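Local structure of UDP-glucose 4-epimerase (7K3P) at residues Y261-G275 / I311-P325. The protein interconverts UDP-glucose and UDP-galactose, and probably also their N-acetylated forms, as an NAD-dependent 4-epimerase. The protein carries 2 engineered substitutions. Sequence-based numbering, arbitrary orientation.
Sequences YLKENESNVFNVGYG and ISDASKIRNLTSWQP
Lys-316 NZ donates two hydrogen bonds to strand 268-271, to Asn-268 OD1 (2.6 Å) and to Val-269 O (2.9 Å). The chain reaches both because CG is anti to the backbone N (chi1 -171°) and the rest is extended. The ammonium lies in the carbonyl plane of Val-269 but above that of Asn-268. Asn-268 ND2 donates to Tyr-261 OH, and OD1 also accepts from Val-269 N, so both ends of the amide are held. Further along, Asn-271 ND2 gives Asp-313 O a nearly straight bond of 3.1 Å (164° at the hydrogen). Asn-271 OD1 accepts from a water that also bonds Ser-312 OG, and it is hydrogen-bonded to Tyr-142 OH. Another water joins Asn-271 O to Ile-317 N in the first turn of helix 315-320.

Phe-270 packs on this helix. Ile-317 CG1 lies over one ring face, and Lys-316 CG meets the edge 3.7 Å from CE1. Thr-321 CG2 makes an off-centre CH-pi contact with the same ring. Val-272 CG1 sits over the six-membered ring of Trp-323, 3.9 Å from its centroid. Pro-325 CB touches the edge of the Tyr-274 ring at CE1 (3.5 Å).

Strand 268-271 is an edge strand of the parallel, Rossmann-type sheet in this chain and pairs with strand 184-189. Helix 315-320 lies along the edge of strand 268-271 away from strand 184-189, and the Phe-270 ring, which also touches Cys-186 and Leu-188, packs against it. Trp-323 and Val-272 both pack on Ala-254 of helix 248-261. Ser-312 ends strand 309-312, which pairs with strand 242-246 in the second, mixed sheet.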
loop_
_atom_site.group_PDB
_atom_site.type_symbol
_atom_site.label_atom_id
_atom_site.label_comp_id
_atom_site.label_asym_id
_atom_site.label_seq_id
_atom_site.Cartn_x
_atom_site.Cartn_y
_atom_site.Cartn_z
ATOM N N TYR A 261 -3.718 25.080 9.037
ATOM C CA TYR A 261 -5.068 24.641 8.684
ATOM C C TYR A 261 -5.619 23.570 9.631
ATOM O O TYR A 261 -6.820 23.555 9.921
ATOM C CB TYR A 261 -5.119 24.152 7.220
ATOM C CG TYR A 261 -6.362 23.363 6.885
ATOM C CD1 TYR A 261 -6.389 21.988 7.061
ATOM C CD2 TYR A 261 -7.514 23.989 6.389
ATOM C CE1 TYR A 261 -7.516 21.250 6.768
ATOM C CE2 TYR A 261 -8.666 23.245 6.091
ATOM C CZ TYR A 261 -8.644 21.870 6.290
ATOM O OH TYR A 261 -9.734 21.084 6.009
ATOM N N LEU A 262 -4.760 22.657 10.093
ATOM C CA LEU A 262 -5.221 21.563 10.966
ATOM C C LEU A 262 -5.589 22.000 12.405
ATOM O O LEU A 262 -6.083 21.185 13.201
ATOM C CB LEU A 262 -4.203 20.401 11.003
ATOM C CG LEU A 262 -4.125 19.466 9.784
ATOM C CD1 LEU A 262 -3.134 18.317 10.026
ATOM C CD2 LEU A 262 -5.495 18.895 9.435
ATOM N N LYS A 263 -5.348 23.266 12.749
ATOM C CA LYS A 263 -5.722 23.760 14.084
ATOM C C LYS A 263 -7.225 23.640 14.349
ATOM O O LYS A 263 -7.640 23.104 15.374
ATOM C CB LYS A 263 -5.266 25.205 14.302
ATOM C CG LYS A 263 -3.772 25.360 14.592
ATOM C CD LYS A 263 -3.414 26.769 15.099
ATOM C CE LYS A 263 -4.243 27.163 16.327
ATOM N NZ LYS A 263 -3.798 28.452 16.946
ATOM N N GLU A 264 -8.043 24.120 13.416
ATOM C CA GLU A 264 -9.493 24.155 13.629
ATOM C C GLU A 264 -10.236 23.328 12.600
ATOM O O GLU A 264 -11.468 23.222 12.638
ATOM C CB GLU A 264 -10.015 25.593 13.543
ATOM C CG GLU A 264 -9.084 26.648 14.117
ATOM C CD GLU A 264 -9.214 26.773 15.615
ATOM O OE1 GLU A 264 -9.960 25.960 16.214
ATOM O OE2 GLU A 264 -8.572 27.684 16.188
ATOM N N ASN A 265 -9.492 22.751 11.667
ATOM C CA ASN A 265 -10.127 22.062 10.561
ATOM C C ASN A 265 -9.829 20.577 10.538
ATOM O O ASN A 265 -8.870 20.118 11.159
ATOM C CB ASN A 265 -9.745 22.732 9.243
ATOM C CG ASN A 265 -10.245 24.160 9.172
ATOM O OD1 ASN A 265 -11.446 24.390 9.056
ATOM N ND2 ASN A 265 -9.330 25.125 9.280
ATOM N N GLU A 266 -10.678 19.836 9.836
ATOM C CA GLU A 266 -10.563 18.386 9.789
ATOM C C GLU A 266 -9.508 17.944 8.770
ATOM O O GLU A 266 -8.881 18.778 8.101
ATOM C CB GLU A 266 -11.919 17.757 9.473
ATOM C CG GLU A 266 -12.893 17.809 10.641
ATOM C CD GLU A 266 -12.434 16.971 11.834
ATOM O OE1 GLU A 266 -12.883 15.808 11.944
ATOM O OE2 GLU A 266 -11.629 17.471 12.658
ATOM N N SER A 267 -9.300 16.633 8.678
ATOM C CA SER A 267 -8.313 16.075 7.753
ATOM C C SER A 267 -8.638 16.484 6.320
ATOM O O SER A 267 -9.807 16.688 5.977
ATOM C CB SER A 267 -8.289 14.550 7.883
ATOM O OG SER A 267 -7.710 14.176 9.122
ATOM N N ASN A 268 -7.616 16.630 5.482
ATOM C CA ASN A 268 -7.863 17.022 4.097
ATOM C C ASN A 268 -6.680 16.733 3.188
ATOM O O ASN A 268 -5.572 16.457 3.664
ATOM C CB ASN A 268 -8.212 18.517 4.020
ATOM C CG ASN A 268 -9.372 18.794 3.077
ATOM O OD1 ASN A 268 -9.603 18.048 2.122
ATOM N ND2 ASN A 268 -10.116 19.862 3.348
ATOM N N VAL A 269 -6.917 16.822 1.879
ATOM C CA VAL A 269 -5.840 16.705 0.894
ATOM C C VAL A 269 -5.865 17.932 -0.017
ATOM O O VAL A 269 -6.940 18.395 -0.410
ATOM C CB VAL A 269 -5.964 15.377 0.098
ATOM C CG1 VAL A 269 -7.400 15.189 -0.403
ATOM C CG2 VAL A 269 -4.966 15.320 -1.051
ATOM N N PHE A 270 -4.692 18.481 -0.320
ATOM C CA PHE A 270 -4.600 19.683 -1.138
ATOM C C PHE A 270 -3.569 19.497 -2.226
ATOM O O PHE A 270 -2.454 19.017 -1.950
ATOM C CB PHE A 270 -4.119 20.896 -0.316
ATOM C CG PHE A 270 -5.089 21.367 0.730
ATOM C CD1 PHE A 270 -6.292 21.961 0.370
ATOM C CD2 PHE A 270 -4.770 21.251 2.080
ATOM C CE1 PHE A 270 -7.180 22.412 1.339
ATOM C CE2 PHE A 270 -5.654 21.696 3.067
ATOM C CZ PHE A 270 -6.870 22.280 2.693
ATOM N N ASN A 271 -3.912 19.910 -3.445
ATOM C CA ASN A 271 -2.883 20.190 -4.425
ATOM C C ASN A 271 -2.174 21.465 -3.991
ATOM O O ASN A 271 -2.821 22.403 -3.508
ATOM C CB ASN A 271 -3.499 20.433 -5.806
ATOM C CG ASN A 271 -4.032 19.174 -6.446
ATOM O OD1 ASN A 271 -3.501 18.076 -6.234
ATOM N ND2 ASN A 271 -5.087 19.324 -7.257
ATOM N N VAL A 272 -0.864 21.529 -4.201
ATOM C CA VAL A 272 -0.146 22.782 -4.038
ATOM C C VAL A 272 0.382 23.208 -5.392
ATOM O O VAL A 272 1.176 22.489 -6.007
ATOM C CB VAL A 272 1.035 22.662 -3.065
ATOM C CG1 VAL A 272 1.620 24.045 -2.793
ATOM C CG2 VAL A 272 0.583 21.998 -1.752
ATOM N N GLY A 273 -0.046 24.385 -5.858
ATOM C CA GLY A 273 0.403 24.884 -7.150
ATOM C C GLY A 273 -0.051 26.320 -7.383
ATOM O O GLY A 273 -0.882 26.847 -6.622
ATOM N N TYR A 274 0.480 26.947 -8.433
ATOM C CA TYR A 274 0.158 28.340 -8.732
ATOM C C TYR A 274 -1.203 28.517 -9.429
ATOM O O TYR A 274 -1.669 29.657 -9.604
ATOM C CB TYR A 274 1.279 28.993 -9.553
ATOM C CG TYR A 274 2.624 29.035 -8.866
ATOM C CD1 TYR A 274 2.738 29.408 -7.525
ATOM C CD2 TYR A 274 3.787 28.700 -9.557
ATOM C CE1 TYR A 274 3.977 29.452 -6.892
ATOM C CE2 TYR A 274 5.032 28.742 -8.934
ATOM C CZ TYR A 274 5.116 29.117 -7.602
ATOM O OH TYR A 274 6.345 29.159 -6.985
ATOM N N GLY A 275 -1.846 27.408 -9.805
ATOM C CA GLY A 275 -3.144 27.449 -10.477
ATOM C C GLY A 275 -3.027 27.727 -11.972
ATOM O O GLY A 275 -4.035 27.882 -12.680
ATOM N N ILE A 311 -1.588 20.478 -15.230
ATOM C CA ILE A 311 -1.250 21.297 -14.063
ATOM C C ILE A 311 -2.182 20.952 -12.911
ATOM O O ILE A 311 -3.228 20.318 -13.119
ATOM C CB ILE A 311 -1.370 22.813 -14.376
ATOM C CG1 ILE A 311 -2.834 23.205 -14.568
ATOM C CG2 ILE A 311 -0.555 23.173 -15.607
ATOM C CD1 ILE A 311 -3.034 24.725 -14.708
ATOM N N SER A 312 -1.814 21.372 -11.701
ATOM C CA SER A 312 -2.671 21.155 -10.543
ATOM C C SER A 312 -3.782 22.197 -10.533
ATOM O O SER A 312 -3.544 23.365 -10.876
ATOM C CB SER A 312 -1.879 21.297 -9.234
ATOM O OG SER A 312 -0.793 20.378 -9.145
ATOM N N ASP A 313 -4.968 21.786 -10.101
ATOM C CA ASP A 313 -6.012 22.728 -9.726
ATOM C C ASP A 313 -5.737 23.130 -8.273
ATOM O O ASP A 313 -5.838 22.297 -7.377
ATOM C CB ASP A 313 -7.372 22.044 -9.827
ATOM C CG ASP A 313 -8.532 22.976 -9.481
ATOM O OD1 ASP A 313 -8.320 24.052 -8.866
ATOM O OD2 ASP A 313 -9.670 22.611 -9.831
ATOM N N ALA A 314 -5.377 24.392 -8.042
ATOM C CA ALA A 314 -5.027 24.860 -6.700
ATOM C C ALA A 314 -6.111 25.695 -6.021
ATOM O O ALA A 314 -5.835 26.371 -5.029
ATOM C CB ALA A 314 -3.720 25.633 -6.738
ATOM N N SER A 315 -7.334 25.652 -6.541
ATOM C CA SER A 315 -8.412 26.451 -5.965
ATOM C C SER A 315 -8.740 26.033 -4.511
ATOM O O SER A 315 -8.969 26.882 -3.635
ATOM C CB SER A 315 -9.648 26.409 -6.869
ATOM O OG SER A 315 -10.186 25.107 -6.964
ATOM N N LYS A 316 -8.737 24.728 -4.243
ATOM C CA LYS A 316 -9.023 24.236 -2.887
ATOM C C LYS A 316 -8.086 24.826 -1.813
ATOM O O LYS A 316 -8.549 25.389 -0.811
ATOM C CB LYS A 316 -9.018 22.706 -2.859
ATOM C CG LYS A 316 -9.521 22.112 -1.561
ATOM C CD LYS A 316 -9.722 20.603 -1.700
ATOM C CE LYS A 316 -9.964 19.967 -0.346
ATOM N NZ LYS A 316 -9.845 18.479 -0.420
ATOM N N ILE A 317 -6.776 24.729 -2.021
ATOM C CA ILE A 317 -5.834 25.252 -1.037
ATOM C C ILE A 317 -5.955 26.779 -0.844
ATOM O O ILE A 317 -5.818 27.273 0.278
ATOM C CB ILE A 317 -4.374 24.844 -1.341
ATOM C CG1 ILE A 317 -3.499 25.032 -0.092
ATOM C CG2 ILE A 317 -3.812 25.612 -2.544
ATOM C CD1 ILE A 317 -2.018 24.615 -0.246
ATOM N N ARG A 318 -6.208 27.521 -1.926
ATOM C CA ARG A 318 -6.414 28.971 -1.822
ATOM C C ARG A 318 -7.663 29.247 -0.987
ATOM O O ARG A 318 -7.669 30.114 -0.104
ATOM C CB ARG A 318 -6.564 29.606 -3.218
ATOM C CG ARG A 318 -5.236 29.788 -3.982
ATOM C CD ARG A 318 -5.404 30.749 -5.191
ATOM N NE ARG A 318 -6.606 30.406 -5.952
ATOM C CZ ARG A 318 -6.632 29.591 -6.998
ATOM N NH1 ARG A 318 -5.507 29.023 -7.436
ATOM N NH2 ARG A 318 -7.783 29.341 -7.604
ATOM N N ASN A 319 -8.719 28.490 -1.276
ATOM C CA ASN A 319 -9.991 28.639 -0.590
ATOM C C ASN A 319 -9.964 28.330 0.923
ATOM O O ASN A 319 -10.557 29.068 1.721
ATOM C CB ASN A 319 -11.044 27.787 -1.300
ATOM C CG ASN A 319 -12.424 27.929 -0.692
ATOM O OD1 ASN A 319 -13.160 26.946 -0.555
ATOM N ND2 ASN A 319 -12.789 29.160 -0.320
ATOM N N LEU A 320 -9.266 27.264 1.317
ATOM C CA LEU A 320 -9.356 26.747 2.688
ATOM C C LEU A 320 -8.197 27.123 3.627
ATOM O O LEU A 320 -8.275 26.908 4.843
ATOM C CB LEU A 320 -9.549 25.229 2.662
ATOM C CG LEU A 320 -10.983 24.701 2.604
ATOM C CD1 LEU A 320 -11.848 25.603 1.767
ATOM C CD2 LEU A 320 -11.025 23.261 2.068
ATOM N N THR A 321 -7.130 27.692 3.082
ATOM C CA THR A 321 -5.969 28.017 3.896
ATOM C C THR A 321 -5.444 29.427 3.634
ATOM O O THR A 321 -5.926 30.138 2.755
ATOM C CB THR A 321 -4.816 27.016 3.652
ATOM O OG1 THR A 321 -4.015 27.459 2.543
ATOM C CG2 THR A 321 -5.377 25.627 3.367
ATOM N N SER A 322 -4.429 29.805 4.395
ATOM C CA SER A 322 -3.842 31.126 4.290
ATOM C C SER A 322 -2.631 31.104 3.366
ATOM O O SER A 322 -1.873 32.072 3.326
ATOM C CB SER A 322 -3.377 31.577 5.672
ATOM O OG SER A 322 -2.318 30.732 6.120
ATOM N N TRP A 323 -2.426 30.001 2.643
ATOM C CA TRP A 323 -1.236 29.897 1.798
ATOM C C TRP A 323 -1.249 30.932 0.669
ATOM O O TRP A 323 -2.205 31.007 -0.100
ATOM C CB TRP A 323 -1.081 28.491 1.207
ATOM C CG TRP A 323 0.156 28.372 0.380
ATOM C CD1 TRP A 323 1.448 28.520 0.811
ATOM C CD2 TRP A 323 0.235 28.080 -1.016
ATOM N NE1 TRP A 323 2.318 28.362 -0.236
ATOM C CE2 TRP A 323 1.592 28.075 -1.383
ATOM C CE3 TRP A 323 -0.724 27.837 -2.022
ATOM C CZ2 TRP A 323 2.038 27.821 -2.680
ATOM C CZ3 TRP A 323 -0.295 27.592 -3.316
ATOM C CH2 TRP A 323 1.073 27.580 -3.634
ATOM N N GLN A 324 -0.174 31.709 0.579
ATOM C CA GLN A 324 -0.007 32.694 -0.479
ATOM C C GLN A 324 1.414 32.629 -1.007
ATOM O O GLN A 324 2.363 33.043 -0.334
ATOM C CB GLN A 324 -0.317 34.114 0.030
ATOM C CG GLN A 324 -0.228 35.192 -1.063
ATOM C CD GLN A 324 -0.587 36.568 -0.538
ATOM O OE1 GLN A 324 -1.613 36.732 0.133
ATOM N NE2 GLN A 324 0.261 37.561 -0.825
ATOM N N PRO A 325 1.574 32.093 -2.226
ATOM C CA PRO A 325 2.921 31.960 -2.776
ATOM C C PRO A 325 3.471 33.339 -3.068
ATOM O O PRO A 325 2.707 34.273 -3.312
ATOM C CB PRO A 325 2.694 31.197 -4.097
ATOM C CG PRO A 325 1.238 31.384 -4.420
ATOM C CD PRO A 325 0.545 31.489 -3.089
HETATM O O HOH W 1 -0.705 17.872 -7.642
HETATM O O HOH W 2 -5.498 22.959 -3.965
HETATM O O HOH W 3 1.525 21.265 -8.392
HETATM O O HOH W 4 -2.597 28.810 -6.287
HETATM O O HOH W 5 -1.324 24.751 -10.270
#